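PrimPol AEP domain (PP-N190) (Cyanophage S-2L, PDB 6ZP9) probably primes and copies phage DNA as the catalytic AEP domain of a primase-polymerase from a virus that replaces adenine with 2-aminoadenine. Local coordinates at residues L20-L25 and A176-A181; N86-E91 and H125-H130; G108-S113 and E184-G189. All blocks are in the same frame, centred on the assembly; numbering follows the deposited sequence.

Contact 1 of 3, residues L20-L25 and A176-A181; sequences LLHLSL and AQIFNA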
# COMPACT_ATOMS: atom_id res chain seq x y z
N LEU A 20 4.47 -4.55 -11.44
CA LEU A 20 5.75 -3.85 -11.59
C LEU A 20 5.57 -2.34 -11.45
O LEU A 20 6.45 -1.66 -10.90
CB LEU A 20 6.39 -4.21 -12.93
CG LEU A 20 6.89 -5.66 -12.95
CD1 LEU A 20 7.41 -6.01 -14.33
CD2 LEU A 20 7.95 -5.91 -11.89
N LEU A 21 4.44 -1.81 -11.91
CA LEU A 21 4.17 -0.38 -11.76
C LEU A 21 4.03 -0.00 -10.29
O LEU A 21 4.55 1.03 -9.86
CB LEU A 21 2.92 0.02 -12.54
CG LEU A 21 2.50 1.49 -12.38
CD1 LEU A 21 3.52 2.44 -12.96
CD2 LEU A 21 1.12 1.73 -12.98
N HIS A 22 3.33 -0.82 -9.50
CA HIS A 22 3.23 -0.59 -8.06
C HIS A 22 4.61 -0.52 -7.43
O HIS A 22 4.91 0.42 -6.67
CB HIS A 22 2.39 -1.71 -7.42
CG HIS A 22 1.79 -1.35 -6.10
ND1 HIS A 22 0.78 -2.09 -5.52
CD2 HIS A 22 2.06 -0.34 -5.24
CE1 HIS A 22 0.45 -1.55 -4.36
NE2 HIS A 22 1.21 -0.49 -4.16
N LEU A 23 5.47 -1.49 -7.74
CA LEU A 23 6.83 -1.50 -7.20
C LEU A 23 7.63 -0.29 -7.69
O LEU A 23 8.38 0.32 -6.92
CB LEU A 23 7.55 -2.79 -7.60
CG LEU A 23 7.50 -3.98 -6.63
CD1 LEU A 23 6.09 -4.25 -6.20
CD2 LEU A 23 8.08 -5.21 -7.29
N SER A 24 7.48 0.05 -8.97
CA SER A 24 8.21 1.17 -9.55
C SER A 24 7.83 2.49 -8.90
O SER A 24 8.70 3.29 -8.52
CB SER A 24 7.93 1.22 -11.06
OG SER A 24 8.87 2.05 -11.70
N LEU A 25 6.54 2.74 -8.76
CA LEU A 25 6.12 3.99 -8.13
C LEU A 25 6.58 4.07 -6.68
O LEU A 25 6.84 5.16 -6.17
CB LEU A 25 4.61 4.13 -8.25
CG LEU A 25 4.07 4.25 -9.68
CD1 LEU A 25 2.54 4.25 -9.66
CD2 LEU A 25 4.59 5.51 -10.37
N ALA A 176 -7.15 -5.04 -8.79
CA ALA A 176 -6.70 -3.76 -8.25
C ALA A 176 -5.94 -2.97 -9.31
O ALA A 176 -5.16 -3.53 -10.08
CB ALA A 176 -5.83 -3.97 -7.02
N GLN A 177 -6.15 -1.66 -9.33
CA GLN A 177 -5.62 -0.82 -10.40
C GLN A 177 -5.03 0.47 -9.83
O GLN A 177 -5.67 1.14 -9.02
CB GLN A 177 -6.73 -0.47 -11.40
CG GLN A 177 -6.33 0.55 -12.45
CD GLN A 177 -5.69 -0.09 -13.66
OE1 GLN A 177 -5.58 -1.32 -13.75
NE2 GLN A 177 -5.26 0.73 -14.61
N ILE A 178 -3.82 0.81 -10.29
CA ILE A 178 -3.22 2.11 -9.96
C ILE A 178 -3.85 3.18 -10.85
O ILE A 178 -4.11 2.95 -12.03
CB ILE A 178 -1.70 2.04 -10.13
CG1 ILE A 178 -1.12 1.26 -8.95
CG2 ILE A 178 -1.08 3.45 -10.20
CD1 ILE A 178 0.30 0.96 -9.08
N PHE A 179 -4.12 4.35 -10.27
CA PHE A 179 -4.66 5.45 -11.05
C PHE A 179 -4.21 6.77 -10.44
O PHE A 179 -3.71 6.83 -9.32
CB PHE A 179 -6.19 5.34 -11.15
CG PHE A 179 -6.92 5.62 -9.86
CD1 PHE A 179 -6.97 4.66 -8.85
CD2 PHE A 179 -7.56 6.84 -9.66
CE1 PHE A 179 -7.64 4.92 -7.65
CE2 PHE A 179 -8.24 7.11 -8.47
CZ PHE A 179 -8.29 6.15 -7.46
N ASN A 180 -4.36 7.84 -11.22
CA ASN A 180 -3.98 9.20 -10.81
C ASN A 180 -2.51 9.31 -10.40
O ASN A 180 -2.16 10.07 -9.50
CB ASN A 180 -4.90 9.71 -9.70
CG ASN A 180 -6.27 10.13 -10.20
OD1 ASN A 180 -6.46 10.35 -11.41
ND2 ASN A 180 -7.22 10.26 -9.29
N ALA A 181 -1.64 8.55 -11.08
CA ALA A 181 -0.21 8.73 -10.86
C ALA A 181 0.24 10.07 -11.42
O ALA A 181 -0.17 10.49 -12.50
CB ALA A 181 0.58 7.59 -11.49
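I178 pushes its side chain from strand 177-179 against helix 20-25 and divides its two branches between three helix residues. It buries more surface here than any other residue, followed by L25 and L21. At the end of the longer branch, I178 CD1 lies against the helix backbone, 3.5 Å from H22 CA, and also meets the H22 side chain at CB. The shorter branch stands anti to the backbone N, with CG1 at chi1 -74°, and this turns CG2 to the two leucines. L25 meets it tip to tip, with L25 CD1 3.7 Å from I178 CG2. L21 comes across at a slant, L21 CD2 lying 3.9 Å from I178 CG2. L25 CD1 also reaches A181 CB at 4.3 Å, a looser touch beyond the strand. No hydrogen bond links the two segments; the polar end of H22 is held through ND1 by the backbone N of A165. The axes of helix 20-25 and strand 177-179 come within 9.5 Å of each other, their directions 44° apart. Strand 177-179 is an outermost strand of its antiparallel sheet, and its neighbour 114-117 shares the helix surface: L116 touches both H22 and I178, while F114 packs on L25.

Contact 2 of 3, residues N86-E91 and H125-H130; sequences NAIFGE and HYWVFH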
# COMPACT_ATOMS: atom_id res chain seq x y z
N ASN A 86 9.58 4.08 1.79
CA ASN A 86 9.69 5.05 0.71
C ASN A 86 8.46 5.93 0.53
O ASN A 86 8.50 6.84 -0.31
CB ASN A 86 9.96 4.33 -0.62
CG ASN A 86 11.31 3.70 -0.66
OD1 ASN A 86 12.17 4.03 0.16
ND2 ASN A 86 11.52 2.79 -1.61
N ALA A 87 7.39 5.69 1.27
CA ALA A 87 6.14 6.42 1.10
C ALA A 87 5.38 6.43 2.41
O ALA A 87 5.54 5.52 3.23
CB ALA A 87 5.28 5.78 -0.00
N ILE A 88 4.54 7.44 2.62
CA ILE A 88 3.45 7.33 3.58
C ILE A 88 2.18 7.05 2.78
O ILE A 88 2.11 7.29 1.57
CB ILE A 88 3.29 8.58 4.48
CG1 ILE A 88 3.15 9.85 3.63
CG2 ILE A 88 4.44 8.65 5.49
CD1 ILE A 88 2.90 11.10 4.45
N PHE A 89 1.16 6.52 3.46
CA PHE A 89 -0.01 6.01 2.76
C PHE A 89 -1.14 5.80 3.76
O PHE A 89 -0.91 5.64 4.96
CB PHE A 89 0.31 4.69 2.04
CG PHE A 89 1.02 3.68 2.92
CD1 PHE A 89 2.41 3.67 3.00
CD2 PHE A 89 0.30 2.76 3.65
CE1 PHE A 89 3.07 2.76 3.80
CE2 PHE A 89 0.95 1.84 4.46
CZ PHE A 89 2.34 1.84 4.53
N GLY A 90 -2.37 5.77 3.24
CA GLY A 90 -3.49 5.50 4.12
C GLY A 90 -4.79 5.32 3.36
O GLY A 90 -4.83 5.40 2.13
N GLU A 91 -5.85 5.08 4.12
CA GLU A 91 -7.16 4.82 3.54
C GLU A 91 -8.22 5.19 4.56
O GLU A 91 -7.99 5.08 5.77
CB GLU A 91 -7.32 3.34 3.16
CG GLU A 91 -7.15 2.40 4.36
CD GLU A 91 -7.32 0.92 4.03
OE1 GLU A 91 -8.17 0.57 3.18
OE2 GLU A 91 -6.62 0.09 4.64
N HIS A 125 -4.22 5.74 -0.82
CA HIS A 125 -3.51 6.95 -1.20
C HIS A 125 -2.05 6.82 -0.80
O HIS A 125 -1.75 6.42 0.33
CB HIS A 125 -4.11 8.19 -0.52
CG HIS A 125 -5.60 8.21 -0.55
ND1 HIS A 125 -6.31 8.87 -1.54
CD2 HIS A 125 -6.53 7.66 0.27
CE1 HIS A 125 -7.61 8.72 -1.32
NE2 HIS A 125 -7.76 7.99 -0.23
N TYR A 126 -1.14 7.16 -1.71
CA TYR A 126 0.29 7.10 -1.46
C TYR A 126 0.98 8.43 -1.73
O TYR A 126 0.71 9.09 -2.74
CB TYR A 126 0.95 6.05 -2.34
CG TYR A 126 0.65 4.61 -2.03
CD1 TYR A 126 -0.50 4.00 -2.50
CD2 TYR A 126 1.56 3.84 -1.31
CE1 TYR A 126 -0.75 2.67 -2.27
CE2 TYR A 126 1.32 2.51 -1.06
CZ TYR A 126 0.17 1.93 -1.54
OH TYR A 126 -0.06 0.60 -1.30
N TRP A 127 1.91 8.80 -0.86
CA TRP A 127 2.79 9.94 -1.07
C TRP A 127 4.22 9.42 -1.02
O TRP A 127 4.69 8.97 0.04
CB TRP A 127 2.55 11.02 -0.01
CG TRP A 127 1.20 11.71 -0.07
CD1 TRP A 127 0.92 12.94 -0.62
CD2 TRP A 127 -0.04 11.22 0.47
NE1 TRP A 127 -0.42 13.23 -0.47
CE2 TRP A 127 -1.03 12.20 0.20
CE3 TRP A 127 -0.41 10.05 1.14
CZ2 TRP A 127 -2.36 12.04 0.58
CZ3 TRP A 127 -1.74 9.90 1.52
CH2 TRP A 127 -2.70 10.89 1.24
N VAL A 128 4.92 9.46 -2.16
CA VAL A 128 6.23 8.84 -2.30
C VAL A 128 7.31 9.90 -2.12
O VAL A 128 7.21 11.01 -2.66
CB VAL A 128 6.37 8.16 -3.68
CG1 VAL A 128 7.73 7.50 -3.80
CG2 VAL A 128 5.25 7.14 -3.85
N PHE A 129 8.35 9.56 -1.36
CA PHE A 129 9.45 10.49 -1.10
C PHE A 129 10.59 10.28 -2.10
O PHE A 129 10.71 9.23 -2.74
CB PHE A 129 9.97 10.32 0.33
CG PHE A 129 8.93 10.58 1.37
CD1 PHE A 129 8.52 11.87 1.65
CD2 PHE A 129 8.35 9.52 2.06
CE1 PHE A 129 7.55 12.12 2.61
CE2 PHE A 129 7.39 9.76 3.02
CZ PHE A 129 6.98 11.06 3.30
N HIS A 130 11.44 11.31 -2.23
CA HIS A 130 12.57 11.22 -3.15
C HIS A 130 13.65 10.26 -2.64
O HIS A 130 14.42 9.73 -3.46
CB HIS A 130 13.15 12.62 -3.41
CG HIS A 130 13.62 13.34 -2.19
ND1 HIS A 130 14.71 12.92 -1.44
CD2 HIS A 130 13.18 14.48 -1.60
CE1 HIS A 130 14.90 13.76 -0.44
NE2 HIS A 130 13.99 14.72 -0.51
O HOH W 1 11.66 6.98 -1.56
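I88 and W127 form a hydrogen-bonded antiparallel pair at the middle of this contact, and G90 with H125 forms a second. W127 N to I88 O, at 2.9 Å, is almost straight, whereas the return bond from I88 N to W127 O is bent to 139° at the hydrogen. H125 and G90 bond in both directions. Past the regular pairs, F129 N reaches N86 O at 2.9 Å, and a water held by F129 O gives that same N86 oxygen a weak second bond.

Alpha hydrogens add to the backbone pairing in the non-hydrogen-bonded positions: A87 CA lies 3.1 Å from W127 O, and F89 CA 3.0 Å from H125 O.

The side chains sort onto two faces. On one, F89 lays its CB over the face of the Y126 ring, a CH-pi contact of 4.1 Å to the centroid. With chi1 at 49°, F89 CG sits between its backbone N and carbonyl carbon; this leads the F89 ring away from strand 125-129, leaving CB rather than the ring over Y126. The two ring planes stand at 35°. A87 CB meets the edge of the Y126 ring and V128 CG2. On the other face, I88 divides its branches: CG1 packs on W127 CB at 3.9 Å, and CG2 on the F129 ring at CE2. The carbonyl oxygen of I88 lies in the plane of the W127 ring, at its edge.

M191 of helix 188-194 touches I88, W127 and F129, and W127 NE1 is bonded to P110 O. Strand 85-90 is an outermost strand of a four-stranded antiparallel sheet, ordered 85-90, 123-129, 114-117, 177-179. Helix 135-149 runs beside this border strand: W138 touches both I88 and F89, and the strand's outward polar groups are met by side chains, A87 O by W138 NE1 and F89 N by Q142 OE1.

Contact 3 of 3, residues G108-S113 and E184-G189; sequences GLPRPS and ELYDPG. With CA (calcium ion), chain C.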
# COMPACT_ATOMS: atom_id res chain seq x y z
N GLY A 108 -6.56 19.27 3.53
CA GLY A 108 -5.33 20.01 3.50
C GLY A 108 -4.11 19.19 3.16
O GLY A 108 -2.98 19.66 3.37
N LEU A 109 -4.29 17.99 2.65
CA LEU A 109 -3.16 17.18 2.22
C LEU A 109 -2.71 17.61 0.82
O LEU A 109 -3.51 18.14 0.04
CB LEU A 109 -3.55 15.72 2.19
CG LEU A 109 -3.77 15.09 3.56
CD1 LEU A 109 -4.45 13.75 3.43
CD2 LEU A 109 -2.43 14.98 4.25
N PRO A 110 -1.45 17.40 0.48
CA PRO A 110 -1.02 17.57 -0.91
C PRO A 110 -1.52 16.40 -1.75
O PRO A 110 -1.94 15.37 -1.24
CB PRO A 110 0.51 17.59 -0.81
CG PRO A 110 0.80 16.76 0.38
CD PRO A 110 -0.34 16.96 1.35
N ARG A 111 -1.48 16.60 -3.06
CA ARG A 111 -1.99 15.58 -3.97
C ARG A 111 -1.18 14.30 -3.84
O ARG A 111 0.06 14.35 -3.82
CB ARG A 111 -1.94 16.09 -5.42
CG ARG A 111 -2.48 15.10 -6.42
CD ARG A 111 -2.46 15.69 -7.82
NE ARG A 111 -3.22 16.93 -7.89
CZ ARG A 111 -4.54 17.01 -8.07
NH1 ARG A 111 -5.28 15.90 -8.20
NH2 ARG A 111 -5.13 18.20 -8.11
N PRO A 112 -1.82 13.14 -3.73
CA PRO A 112 -1.06 11.89 -3.63
C PRO A 112 -0.18 11.67 -4.85
O PRO A 112 -0.50 12.10 -5.97
CB PRO A 112 -2.15 10.81 -3.52
CG PRO A 112 -3.35 11.55 -2.97
CD PRO A 112 -3.28 12.92 -3.59
N SER A 113 0.97 11.02 -4.64
CA SER A 113 1.80 10.61 -5.77
C SER A 113 1.03 9.67 -6.69
O SER A 113 1.16 9.76 -7.92
CB SER A 113 3.07 9.93 -5.27
OG SER A 113 3.85 10.82 -4.48
N GLU A 184 5.11 12.75 -8.97
CA GLU A 184 5.72 13.69 -8.03
C GLU A 184 6.32 12.97 -6.83
O GLU A 184 5.79 11.96 -6.36
CB GLU A 184 4.70 14.72 -7.57
CG GLU A 184 4.16 15.60 -8.71
CD GLU A 184 5.19 16.57 -9.32
OE1 GLU A 184 6.24 16.84 -8.70
OE2 GLU A 184 4.94 17.06 -10.43
N LEU A 185 7.44 13.49 -6.36
CA LEU A 185 8.16 12.97 -5.20
C LEU A 185 8.21 14.05 -4.13
O LEU A 185 8.46 15.22 -4.45
CB LEU A 185 9.57 12.53 -5.59
CG LEU A 185 9.66 11.39 -6.61
CD1 LEU A 185 11.09 11.04 -6.96
CD2 LEU A 185 8.92 10.17 -6.09
N TYR A 186 7.95 13.66 -2.89
CA TYR A 186 7.88 14.60 -1.78
C TYR A 186 9.15 14.56 -0.96
O TYR A 186 9.96 13.63 -1.04
CB TYR A 186 6.66 14.31 -0.88
CG TYR A 186 5.38 14.75 -1.53
CD1 TYR A 186 4.93 16.05 -1.41
CD2 TYR A 186 4.65 13.87 -2.33
CE1 TYR A 186 3.78 16.47 -2.03
CE2 TYR A 186 3.48 14.28 -2.96
CZ TYR A 186 3.06 15.59 -2.82
OH TYR A 186 1.90 16.01 -3.44
N ASP A 187 9.33 15.60 -0.16
CA ASP A 187 10.44 15.67 0.76
C ASP A 187 9.93 15.48 2.17
O ASP A 187 8.96 16.14 2.56
CB ASP A 187 11.16 17.01 0.64
CG ASP A 187 12.22 17.19 1.69
OD1 ASP A 187 13.33 16.64 1.51
OD2 ASP A 187 11.95 17.87 2.71
N PRO A 188 10.53 14.58 2.95
CA PRO A 188 9.98 14.28 4.29
C PRO A 188 10.00 15.46 5.24
O PRO A 188 9.14 15.56 6.12
CB PRO A 188 10.88 13.14 4.79
CG PRO A 188 12.09 13.16 3.90
CD PRO A 188 11.63 13.67 2.58
N GLY A 189 10.98 16.36 5.11
CA GLY A 189 10.99 17.54 5.96
C GLY A 189 9.88 18.50 5.62
O GLY A 189 9.22 19.05 6.51
CA CA C . 8.81 17.21 -5.62
O HOH W 2 6.21 17.48 -5.83
O HOH W 3 10.46 18.07 -4.12
O HOH W 4 8.95 19.33 -6.80
O HOH W 5 7.22 18.21 -3.90
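Y186 ends its side chain on the backbone of the 108-113 loop: its hydroxyl donates to R111 O over only 2.5 Å. The bond lies in the carbonyl plane and uses a lone pair. Chi1 of Y186, -75°, sets CG anti to the carbonyl carbon and carries the ring toward the loop. There P110 crosses it obliquely, with P110 CB 3.7 Å from Y186 CE1 and P110 CG close to the same ring atom. The phenol is thus held by a hydrogen bond at its oxygen and by proline carbons along its CE1 side.

At the CE2 side, the S113 hydroxyl lies in the ring plane, S113 OG being 3.8 Å from Y186 CE2. Chi1 of -61° keeps S113 OG beside its own backbone N, from where it donates to E184 O at 2.9 Å, approaching 32° out of the carbonyl plane. The same OG accepts from V128 N, so this one hydroxyl joins the loop, the 184-189 segment and strand 123-129.

The E184 chain is bent at its second torsion, and OE1 accepts from a water that also coordinates the calcium ion. The metal is bound directly by L185 O at 2.3 Å, with four waters around it.

Y186 also meets W127 edge-to-face and is backbone hydrogen-bonded to V128 and H130. At the start of helix 188-194, D187 is the N-cap, its OD2 bonded to Q190 N. The loop between helix 97-102 and strand 114-117 is thereby fastened to the chain leading into helix 188-194, beside strand 123-129.

In the fold
Starting at the N terminus, helix 16-25 supplies the first half of contact 1, and its partner strand 177-179 arrives only after some 150 residues, closing the longest loop. Contact 2 nests wholly inside it, joining strand 85-90 to strand 123-129. Contact 3 starts within the span of contact 2, at the loop 108-113, and ends beyond contact 1, at 184-189, so it crosses both. Contacts 1 and 2 reach the same sheet and touch where L25 O meets V128 CG2. Contacts 2 and 3 interlock more closely, as where Y126 O packs on P112 CB. Together they tie the N-terminal helix and the C-terminal helix 188-194 to the sheet of strands 85-90, 123-129, 114-117 and 177-179.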